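Local structure of putative Glycerophosphoryl diester phosphodiesterase (Silicibacter pomeroyi, 3L12) at residues A[251-256]-A[282-287]. The protein is a putative glycerophosphoryl diester phosphodiesterase family member with a TIM-barrel fold and a bound magnesium ion. Residues are numbered along the deposited sequence; the frame is centred on the assembly and turned at random.
Sequences PYFLDV and IRRMAT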
loop_
_atom_site.group_PDB
_atom_site.type_symbol
_atom_site.label_atom_id
_atom_site.label_comp_id
_atom_site.label_asym_id
_atom_site.label_seq_id
_atom_site.Cartn_x
_atom_site.Cartn_y
_atom_site.Cartn_z
ATOM N N PRO A 251 -0.433 25.962 -3.882
ATOM C CA PRO A 251 0.506 26.059 -4.986
ATOM C C PRO A 251 1.309 24.812 -5.268
ATOM O O PRO A 251 1.661 24.027 -4.343
ATOM C CB PRO A 251 1.472 27.119 -4.511
ATOM C CG PRO A 251 1.515 26.912 -3.016
ATOM C CD PRO A 251 0.107 26.510 -2.629
ATOM N N TYR A 252 1.620 24.628 -6.540
ATOM C CA TYR A 252 2.494 23.558 -6.965
ATOM C C TYR A 252 3.850 23.764 -6.254
ATOM O O TYR A 252 4.310 24.899 -6.084
ATOM C CB TYR A 252 2.670 23.600 -8.460
ATOM C CG TYR A 252 3.524 22.485 -9.008
ATOM C CD1 TYR A 252 3.095 21.176 -8.944
ATOM C CD2 TYR A 252 4.713 22.769 -9.677
ATOM C CE1 TYR A 252 3.865 20.144 -9.471
ATOM C CE2 TYR A 252 5.481 21.739 -10.210
ATOM C CZ TYR A 252 5.044 20.446 -10.090
ATOM O OH TYR A 252 5.809 19.415 -10.617
ATOM N N PHE A 253 4.467 22.667 -5.849
ATOM C CA PHE A 253 5.632 22.797 -4.945
ATOM C C PHE A 253 6.826 23.558 -5.530
ATOM O O PHE A 253 7.554 24.182 -4.779
ATOM C CB PHE A 253 6.054 21.444 -4.365
ATOM C CG PHE A 253 6.817 20.572 -5.317
ATOM C CD1 PHE A 253 6.163 19.790 -6.210
ATOM C CD2 PHE A 253 8.197 20.514 -5.279
ATOM C CE1 PHE A 253 6.828 18.953 -7.101
ATOM C CE2 PHE A 253 8.858 19.702 -6.192
ATOM C CZ PHE A 253 8.173 18.912 -7.068
ATOM N N LEU A 254 7.022 23.528 -6.836
ATOM C CA LEU A 254 8.156 24.296 -7.427
ATOM C C LEU A 254 7.934 25.767 -7.357
ATOM O O LEU A 254 8.878 26.544 -7.570
ATOM C CB LEU A 254 8.413 23.891 -8.873
ATOM C CG LEU A 254 8.979 22.492 -9.062
ATOM C CD1 LEU A 254 9.212 22.182 -10.520
ATOM C CD2 LEU A 254 10.238 22.372 -8.255
ATOM N N ASP A 255 6.703 26.186 -7.027
ATOM C CA ASP A 255 6.383 27.601 -6.985
ATOM C C ASP A 255 6.464 28.171 -5.580
ATOM O O ASP A 255 6.281 29.351 -5.391
ATOM C CB ASP A 255 4.933 27.860 -7.481
ATOM C CG ASP A 255 4.638 27.296 -8.841
ATOM O OD1 ASP A 255 5.561 27.011 -9.653
ATOM O OD2 ASP A 255 3.427 27.180 -9.150
ATOM N N VAL A 256 6.749 27.322 -4.589
ATOM C CA VAL A 256 6.741 27.718 -3.208
ATOM C C VAL A 256 8.085 28.247 -2.726
ATOM O O VAL A 256 9.136 27.721 -3.106
ATOM C CB VAL A 256 6.407 26.486 -2.338
ATOM C CG1 VAL A 256 6.647 26.700 -0.826
ATOM C CG2 VAL A 256 4.969 26.010 -2.609
ATOM N N ILE A 282 10.136 16.667 -0.377
ATOM C CA ILE A 282 9.285 16.515 0.845
ATOM C C ILE A 282 9.929 17.233 2.007
ATOM O O ILE A 282 9.308 18.073 2.682
ATOM C CB ILE A 282 9.007 15.048 1.143
ATOM C CG1 ILE A 282 8.183 14.400 0.027
ATOM C CG2 ILE A 282 8.297 14.878 2.501
ATOM C CD1 ILE A 282 8.178 12.857 0.050
ATOM N N ARG A 283 11.219 16.959 2.216
ATOM C CA ARG A 283 11.982 17.607 3.262
ATOM C C ARG A 283 12.002 19.129 3.120
ATOM O O ARG A 283 11.782 19.831 4.093
ATOM C CB ARG A 283 13.421 17.037 3.300
ATOM C CG ARG A 283 14.275 17.554 4.404
ATOM C CD ARG A 283 15.549 16.735 4.550
ATOM N NE ARG A 283 15.306 15.375 5.001
ATOM C CZ ARG A 283 15.265 14.994 6.288
ATOM N NH1 ARG A 283 15.522 15.836 7.269
ATOM N NH2 ARG A 283 15.039 13.727 6.574
ATOM N N ARG A 284 12.268 19.642 1.923
ATOM C CA ARG A 284 12.328 21.097 1.691
ATOM C C ARG A 284 10.970 21.742 1.965
ATOM O O ARG A 284 10.924 22.817 2.602
ATOM C CB ARG A 284 12.789 21.419 0.260
ATOM C CG ARG A 284 13.014 22.893 0.029
ATOM C CD ARG A 284 13.636 23.179 -1.304
ATOM N NE ARG A 284 12.708 22.933 -2.405
ATOM C CZ ARG A 284 12.667 21.830 -3.145
ATOM N NH1 ARG A 284 13.529 20.830 -2.956
ATOM N NH2 ARG A 284 11.742 21.720 -4.097
HETATM N N MSE A 285 9.876 21.083 1.549
HETATM C CA MSE A 285 8.551 21.637 1.780
HETATM C C MSE A 285 8.216 21.672 3.276
HETATM O O MSE A 285 7.699 22.661 3.755
HETATM C CB MSE A 285 7.430 20.902 1.012
HETATM C CG MSE A 285 7.441 21.082 -0.458
HETATM SE SE MSE A 285 7.341 22.969 -1.039
HETATM C CE MSE A 285 9.196 23.373 -1.159
ATOM N N ALA A 286 8.543 20.599 4.006
ATOM C CA ALA A 286 8.358 20.615 5.455
ATOM C C ALA A 286 9.097 21.804 6.096
ATOM O O ALA A 286 8.555 22.473 6.986
ATOM C CB ALA A 286 8.768 19.251 6.106
ATOM N N THR A 287 10.362 22.004 5.728
ATOM C CA THR A 287 11.195 23.076 6.288
ATOM C C THR A 287 10.638 24.483 6.035
ATOM O O THR A 287 10.796 25.419 6.814
ATOM C CB THR A 287 12.617 22.996 5.691
ATOM O OG1 THR A 287 13.178 21.716 5.995
ATOM C CG2 THR A 287 13.549 24.064 6.235
HETATM O O HOH W 1 10.285 24.006 -4.565
HETATM O O HOH W 2 11.657 25.634 -2.426
#
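F253 and V256 meet the selenomethionine M285 where two neighbouring beta-alpha units of a TIM barrel come together near the surface: 251-256 belongs to the loop that leaves the C-terminal end of strand 248-251 and leads to helix 258-266, and 282-287 to helix 279-288, which follows the adjacent strand 270-273. The case illustrates how a loop and the next unit's helix can be joined by a small apolar contact and a polar part bridged by water, with no direct hydrogen bond between them.

The apolar part centres on the selenium. The side chains of V256 and M285 meet end to end, with CG1 of V256 3.8 Å from SE of M285, while CB of F253 stands 3.9 Å from the same SE. The bend at chi2 (-57°) brings SE of M285 against both V256 and F253. T273 of strand 270-273 touches all three side chains, tying this cluster to the barrel wall.

The polar part belongs to R284, whose chain is extended as far as CD and then bends at chi3 (70°), which brings its guanidinium beside the F253 ring. NH2 of R284 lies at the edge of that ring, 3.9 Å from CD2 of F253, with guanidinium and ring planes 40° apart. NH1 of R284 is engaged by D281 in a salt bridge, one turn back on the helix. Two waters in the guanidinium plane link R284 to loop carbonyls. One accepts from NE of R284 at 2.9 Å and donates weakly to O of V256; the other accepts from NH2 of R284 at 2.8 Å and donates to O of F253 at 2.7 Å.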